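Local coordinates for conserved hypothetical protein (Streptococcus pneumoniae, PDB 4QDY) that is of unknown function but belongs to the YbbR-like family, carrying two YbbR domains in each chain of a two-chain assembly, at residues Thr14-Asp19 and Arg57-Thr62; Val36-Thr41 and Leu86-Thr91; Ser165-Leu170 and Asp188-Val193. All blocks are in the same frame, centred on the assembly; numbering follows the deposited sequence.

Interaction 1: residues Thr14-Asp19 and Arg57-Thr62; sequences TNVPID and RKFKVT
In this YbbR-like domain the parallel pairing of strand 9-21 with strand 60-64 brings Asp-19 beside Thr-62, their CA atoms 4.5 Å apart. The short segments diverge by 45°, and between them runs one nearly straight bond: Asp-19 N donates to Val-61 O at 2.8 Å, in the carbonyl plane. Asp-19 also bonds through its backbone to Ala-63, farther along the same strand. The reach of Thr-62 CA to Asp-19 O (3.3 Å) adds a CA-H...O contact.

Toward Arg-57 the contact passes from backbone to side chains. Val-16 turns CG1 anti to its own backbone N (chi1 -174°), which carries that methyl to Val-61 CG1 at 3.7 Å and to Phe-59 CE1 at 3.8 Å; its other methyl, CG2, meets the Arg-57 guanidinium obliquely. Phe-59 in turn has Arg-57 CD over one face, offset toward the rim, while its ring also packs on Val-38 of strand 35-42.

Arg-57 NH2 bonds to Met-52 O of helix 45-52, and its NE more weakly to Glu-51 O. NH2 also donates to a water lying in the guanidinium plane; the water in turn donates to Thr-14 O, the water oxygen and Thr-14 O being 2.6 Å apart.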
# COMPACT_ATOMS: atom_id res chain seq x y z
N THR A 14 1.19 16.48 2.73
CA THR A 14 0.70 15.15 3.09
C THR A 14 0.01 14.50 1.88
O THR A 14 -0.34 15.20 0.92
CB THR A 14 -0.24 15.21 4.30
OG1 THR A 14 -1.33 16.09 4.01
CG2 THR A 14 0.47 15.64 5.58
N ASN A 15 -0.19 13.16 1.94
CA ASN A 15 -0.84 12.31 0.94
C ASN A 15 -0.08 12.36 -0.40
O ASN A 15 -0.68 12.57 -1.46
CB ASN A 15 -2.32 12.73 0.74
CG ASN A 15 -3.16 12.78 2.00
OD1 ASN A 15 -2.73 12.41 3.10
ND2 ASN A 15 -4.39 13.24 1.86
N VAL A 16 1.26 12.15 -0.36
CA VAL A 16 2.09 12.17 -1.56
C VAL A 16 2.29 10.71 -2.02
O VAL A 16 2.97 9.94 -1.33
CB VAL A 16 3.44 12.92 -1.37
CG1 VAL A 16 4.20 13.02 -2.68
CG2 VAL A 16 3.22 14.30 -0.78
N PRO A 17 1.71 10.29 -3.17
CA PRO A 17 1.88 8.89 -3.61
C PRO A 17 3.27 8.64 -4.20
O PRO A 17 3.85 9.53 -4.82
CB PRO A 17 0.79 8.71 -4.66
CG PRO A 17 0.53 10.07 -5.19
CD PRO A 17 0.86 11.06 -4.11
N ILE A 18 3.80 7.42 -4.01
CA ILE A 18 5.12 6.99 -4.49
C ILE A 18 4.98 6.34 -5.87
O ILE A 18 4.16 5.44 -6.04
CB ILE A 18 5.81 6.03 -3.48
CG1 ILE A 18 5.68 6.51 -2.02
CG2 ILE A 18 7.27 5.76 -3.88
CD1 ILE A 18 5.99 5.45 -0.96
N ASP A 19 5.81 6.77 -6.84
CA ASP A 19 5.80 6.19 -8.18
C ASP A 19 6.89 5.11 -8.22
O ASP A 19 8.06 5.40 -8.46
CB ASP A 19 5.98 7.27 -9.26
CG ASP A 19 5.61 6.84 -10.67
OD1 ASP A 19 6.09 5.76 -11.11
OD2 ASP A 19 4.91 7.60 -11.37
N ARG A 57 1.09 20.91 -8.80
CA ARG A 57 2.29 20.22 -8.29
C ARG A 57 3.12 19.68 -9.46
O ARG A 57 2.58 19.03 -10.36
CB ARG A 57 1.90 19.09 -7.33
CG ARG A 57 3.07 18.45 -6.59
CD ARG A 57 2.60 17.35 -5.66
NE ARG A 57 1.61 17.85 -4.70
CZ ARG A 57 0.95 17.09 -3.84
NH1 ARG A 57 1.15 15.78 -3.80
NH2 ARG A 57 0.06 17.63 -3.02
N LYS A 58 4.44 19.92 -9.42
CA LYS A 58 5.37 19.47 -10.45
C LYS A 58 6.28 18.34 -9.94
O LYS A 58 6.72 17.52 -10.75
CB LYS A 58 6.24 20.64 -10.94
N PHE A 59 6.57 18.29 -8.61
CA PHE A 59 7.47 17.27 -8.05
C PHE A 59 6.76 15.92 -7.96
O PHE A 59 5.53 15.85 -7.91
CB PHE A 59 8.03 17.68 -6.66
CG PHE A 59 7.16 17.43 -5.45
CD1 PHE A 59 7.20 16.20 -4.79
CD2 PHE A 59 6.38 18.44 -4.91
CE1 PHE A 59 6.41 15.97 -3.66
CE2 PHE A 59 5.61 18.21 -3.77
CZ PHE A 59 5.62 16.98 -3.15
N LYS A 60 7.56 14.84 -7.89
CA LYS A 60 7.09 13.47 -7.77
C LYS A 60 8.08 12.65 -6.94
O LYS A 60 9.29 12.85 -7.07
CB LYS A 60 6.91 12.84 -9.16
N VAL A 61 7.58 11.77 -6.07
CA VAL A 61 8.44 10.91 -5.27
C VAL A 61 8.45 9.53 -5.96
O VAL A 61 7.40 8.97 -6.26
CB VAL A 61 8.09 10.85 -3.75
CG1 VAL A 61 6.65 10.39 -3.51
CG2 VAL A 61 9.07 9.98 -2.98
N THR A 62 9.66 9.05 -6.30
CA THR A 62 9.83 7.79 -7.02
C THR A 62 10.72 6.80 -6.26
O THR A 62 11.47 7.18 -5.36
CB THR A 62 10.44 8.04 -8.43
OG1 THR A 62 11.73 8.64 -8.30
CG2 THR A 62 9.54 8.89 -9.32
O HOH W 1 -1.33 16.31 -1.22

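Interaction 2: residues Val36-Thr41 and Leu86-Thr91; sequences VSVVLT and LTAVAT
Strands 36-41 and 87-91 run antiparallel, their short axes at 155° and 4.5 Å apart at closest, and six backbone hydrogen bonds join them. The bonds come in pairs at Ser-37 with Thr-91, Val-39 with Val-89 and Thr-41 with Thr-87, the hydrogen-bonded positions; Val-38 with Ala-90 and Leu-40 with Ala-88 are the non-hydrogen-bonded ones between. This unbroken alternation is regular antiparallel sheet within a YbbR-like domain, and it sets strand 35-42 between strand 87-113 and strand 9-21, to which it bonds through its other edge.

The two faces differ. On the face of Val-38, Leu-40, Ala-88 and Ala-90, Ala-88 CB meets two larger side chains of the facing strand, both on the same side of it, 3.7 Å from Leu-40 CD2 and 3.8 Å from Val-38 CG1. Both are aimed by their torsions: Val-38 sends CG1 anti to the backbone N (chi1 177°), and Leu-40 sets CD1 anti to CA (chi2 -179°), leaving CD2 as the side branch turned to the neighbouring strand. Leu-40 also packs on Leu-48 of helix 45-52, and Leu-86 joins Leu-40 against the helix.

The other face, with Ser-37, Val-39, Thr-41, Thr-87, Val-89 and Thr-91, is more open to solvent. Two of its directly facing pairs approach through CB: Ser-37 CB lies 4.2 Å from Thr-91 CB, and the CB atoms of Thr-41 and Thr-87 repeat that spacing. Val-39 and Thr-91 are diagonal neighbours whose side chains meet at a slant, the methyl CG2 of the valine lying 3.8 Å from Thr-91 OG1.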
# COMPACT_ATOMS: atom_id res chain seq x y z
N VAL A 36 3.40 9.01 1.28
CA VAL A 36 4.39 9.63 2.17
C VAL A 36 4.06 11.12 2.35
O VAL A 36 3.14 11.65 1.72
CB VAL A 36 5.85 9.45 1.64
CG1 VAL A 36 6.29 7.99 1.68
CG2 VAL A 36 6.04 10.05 0.25
N SER A 37 4.84 11.79 3.21
CA SER A 37 4.78 13.23 3.44
C SER A 37 6.08 13.85 2.95
O SER A 37 7.13 13.22 3.06
CB SER A 37 4.50 13.57 4.90
OG SER A 37 3.18 13.19 5.26
N VAL A 38 6.01 15.04 2.35
CA VAL A 38 7.20 15.70 1.81
C VAL A 38 7.36 17.06 2.50
O VAL A 38 6.45 17.89 2.45
CB VAL A 38 7.16 15.84 0.26
CG1 VAL A 38 8.39 16.58 -0.27
CG2 VAL A 38 7.06 14.47 -0.41
N VAL A 39 8.51 17.26 3.16
CA VAL A 39 8.81 18.51 3.85
C VAL A 39 9.46 19.45 2.83
O VAL A 39 10.57 19.18 2.37
CB VAL A 39 9.69 18.31 5.12
CG1 VAL A 39 9.88 19.63 5.87
CG2 VAL A 39 9.10 17.25 6.05
N LEU A 40 8.75 20.52 2.45
CA LEU A 40 9.27 21.50 1.49
C LEU A 40 9.80 22.72 2.24
O LEU A 40 9.21 23.13 3.23
CB LEU A 40 8.20 21.92 0.46
CG LEU A 40 7.63 20.87 -0.49
CD1 LEU A 40 6.62 21.50 -1.42
CD2 LEU A 40 8.71 20.24 -1.35
N THR A 41 10.93 23.29 1.76
CA THR A 41 11.55 24.48 2.36
C THR A 41 12.03 25.41 1.23
O THR A 41 12.67 24.96 0.28
CB THR A 41 12.70 24.08 3.32
OG1 THR A 41 12.26 23.07 4.22
CG2 THR A 41 13.25 25.27 4.11
N LEU A 86 13.82 25.34 -4.00
CA LEU A 86 13.14 24.52 -3.00
C LEU A 86 13.98 23.30 -2.59
O LEU A 86 14.75 22.77 -3.39
CB LEU A 86 11.76 24.04 -3.49
CG LEU A 86 10.67 25.08 -3.75
CD1 LEU A 86 9.39 24.40 -4.18
CD2 LEU A 86 10.36 25.91 -2.50
N THR A 87 13.80 22.88 -1.33
CA THR A 87 14.41 21.71 -0.69
C THR A 87 13.28 20.76 -0.31
O THR A 87 12.29 21.19 0.29
CB THR A 87 15.26 22.17 0.52
OG1 THR A 87 16.30 23.03 0.05
CG2 THR A 87 15.88 21.01 1.29
N ALA A 88 13.40 19.46 -0.68
CA ALA A 88 12.37 18.46 -0.39
C ALA A 88 12.96 17.23 0.28
O ALA A 88 13.96 16.68 -0.19
CB ALA A 88 11.65 18.05 -1.66
N VAL A 89 12.35 16.81 1.40
CA VAL A 89 12.76 15.62 2.14
C VAL A 89 11.51 14.78 2.39
O VAL A 89 10.57 15.26 3.05
CB VAL A 89 13.55 15.91 3.46
CG1 VAL A 89 14.01 14.61 4.11
CG2 VAL A 89 14.75 16.82 3.21
N ALA A 90 11.48 13.55 1.85
CA ALA A 90 10.37 12.62 2.00
C ALA A 90 10.35 12.02 3.40
O ALA A 90 11.41 11.79 3.99
CB ALA A 90 10.47 11.51 0.96
N THR A 91 9.14 11.78 3.94
CA THR A 91 8.90 11.21 5.27
C THR A 91 8.05 9.93 5.10
O THR A 91 6.84 10.04 4.88
CB THR A 91 8.24 12.27 6.18
OG1 THR A 91 9.06 13.44 6.21
CG2 THR A 91 8.00 11.77 7.60

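Interaction 3: residues Ser165-Leu170 and Asp188-Val193; sequences SGSVPL and DTIMKV
The carboxylate of Asp-188 is the flat side-chain group that reaches across here, and it does so through one oxygen: OD2 lies 3.7 Å from Ser-167 CB, a contact with carbon rather than a hydrogen bond. Its CG stands between the backbone N and the carbonyl carbon (chi1 62°), which carries the carboxylate to the side where Ser-167 and Ile-190 project. Glu-74 of the second subunit brings its own carboxylate close to the same OD2, a like-charge approach that might raise the proton affinity of one of them. The CB of Pro-169 is directed away from segment 188-193, and the residue packs on Thr-96 of the second subunit.

These residues belong to the antiparallel beta hairpin of strands 164-173 and 183-196, in the second YbbR-like repeat of the chain. Four backbone bonds join the two segments: Gly-166 and Met-191 exchange a pair, as do Val-168 and Thr-189, the shorter bond of each pair being Met-191 N to Gly-166 O (2.9 Å) and Val-168 N to Thr-189 O (2.8 Å), both nearly straight. The short axes stand at 135°, evidence of a strongly twisted pair.

Buried apolar groups gather on the face that carries Val-168, Thr-189 and Met-191. Val-168 CG2 touches Met-191 CB at 3.7 Å, and the two side chains cross at about a right angle; the selenomethionine bends at chi3 (68°), which returns CE to within 3.9 Å of Val-168 CG1. Thr-189 turns CG2 toward Leu-170 CD2, 3.8 Å away, whereas its OG1 bonds to Asp-132 OD1. Ala-152 of strand 149-153 packs against Val-168, Leu-170 and Thr-189 alike. On the Ser-167 side, Ser-165 OG comes 4.0 Å from Ile-190 CG2.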
# COMPACT_ATOMS: atom_id res chain seq x y z
N SER A 165 -29.41 -5.86 -0.90
CA SER A 165 -28.74 -6.16 -2.16
C SER A 165 -27.76 -5.05 -2.45
O SER A 165 -28.15 -3.88 -2.52
CB SER A 165 -29.74 -6.35 -3.30
OG SER A 165 -29.08 -6.62 -4.52
N GLY A 166 -26.48 -5.40 -2.55
CA GLY A 166 -25.41 -4.44 -2.80
C GLY A 166 -24.03 -5.04 -2.94
O GLY A 166 -23.80 -6.19 -2.55
N SER A 167 -23.10 -4.25 -3.49
CA SER A 167 -21.72 -4.65 -3.71
C SER A 167 -20.94 -4.64 -2.40
O SER A 167 -20.97 -3.64 -1.66
CB SER A 167 -21.05 -3.74 -4.74
OG SER A 167 -21.71 -3.82 -5.98
N VAL A 168 -20.28 -5.76 -2.10
CA VAL A 168 -19.46 -5.94 -0.90
C VAL A 168 -18.03 -6.31 -1.34
O VAL A 168 -17.87 -7.13 -2.25
CB VAL A 168 -20.05 -6.98 0.11
CG1 VAL A 168 -21.37 -6.50 0.70
CG2 VAL A 168 -20.20 -8.37 -0.51
N PRO A 169 -16.98 -5.72 -0.72
CA PRO A 169 -15.60 -6.06 -1.14
C PRO A 169 -15.20 -7.49 -0.75
O PRO A 169 -15.72 -8.05 0.21
CB PRO A 169 -14.75 -5.05 -0.38
CG PRO A 169 -15.54 -4.67 0.81
CD PRO A 169 -16.97 -4.71 0.36
N LEU A 170 -14.26 -8.06 -1.51
CA LEU A 170 -13.71 -9.39 -1.28
C LEU A 170 -12.31 -9.29 -0.68
O LEU A 170 -11.48 -8.54 -1.19
CB LEU A 170 -13.69 -10.21 -2.58
CG LEU A 170 -15.05 -10.69 -3.12
CD1 LEU A 170 -14.97 -11.04 -4.58
CD2 LEU A 170 -15.60 -11.85 -2.31
N ASP A 188 -14.87 -7.11 -5.95
CA ASP A 188 -16.08 -7.13 -5.13
C ASP A 188 -17.13 -8.08 -5.76
O ASP A 188 -16.91 -8.62 -6.84
CB ASP A 188 -16.66 -5.70 -4.95
CG ASP A 188 -17.10 -4.95 -6.20
OD1 ASP A 188 -16.91 -5.48 -7.32
OD2 ASP A 188 -17.61 -3.82 -6.06
N THR A 189 -18.25 -8.28 -5.05
CA THR A 189 -19.34 -9.16 -5.47
C THR A 189 -20.68 -8.61 -4.95
O THR A 189 -20.69 -7.81 -4.01
CB THR A 189 -19.08 -10.59 -4.96
OG1 THR A 189 -20.08 -11.48 -5.47
CG2 THR A 189 -19.02 -10.68 -3.43
N ILE A 190 -21.80 -9.04 -5.56
CA ILE A 190 -23.12 -8.60 -5.12
C ILE A 190 -23.61 -9.59 -4.05
O ILE A 190 -23.66 -10.80 -4.29
CB ILE A 190 -24.15 -8.43 -6.29
CG1 ILE A 190 -23.74 -7.33 -7.31
CG2 ILE A 190 -25.56 -8.13 -5.76
CD1 ILE A 190 -22.64 -7.68 -8.37
N MSE A 191 -23.92 -9.06 -2.85
CA MSE A 191 -24.43 -9.83 -1.71
C MSE A 191 -25.93 -9.59 -1.59
O MSE A 191 -26.37 -8.44 -1.56
CB MSE A 191 -23.70 -9.45 -0.41
CG MSE A 191 -24.05 -10.35 0.78
SE MSE A 191 -23.28 -9.77 2.49
CE MSE A 191 -24.28 -8.19 2.72
N LYS A 192 -26.72 -10.68 -1.53
CA LYS A 192 -28.18 -10.61 -1.38
C LYS A 192 -28.57 -11.24 -0.05
O LYS A 192 -28.30 -12.42 0.18
CB LYS A 192 -28.89 -11.28 -2.56
N VAL A 193 -29.19 -10.44 0.84
CA VAL A 193 -29.60 -10.91 2.17
C VAL A 193 -31.13 -11.01 2.22
O VAL A 193 -31.83 -10.02 1.99
CB VAL A 193 -29.06 -9.99 3.30
CG1 VAL A 193 -29.47 -10.51 4.68
CG2 VAL A 193 -27.54 -9.87 3.23

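Overall arrangement
Interactions 1 and 2 belong to one YbbR-like domain and touch, their centres 10 Å apart. Strands 9-21 and 35-42 are neighbours in the sheet, and the join is visible in Val-16 O to Val-36 N (2.8 Å, a probable hydrogen bond) and in Ile-18 CD1 packing on Val-36 CG1. Along the chain their segments alternate. Interaction 3 follows later, on the opposite side of the chain's centre; its centre lies about 34 Å from that of interaction 1 and 41 Å from that of interaction 2, with nearest atoms about 21 and 23 Å away. Interactions 1 and 3 both meet the second subunit, whereas interaction 2 touches no other chain of the assembly.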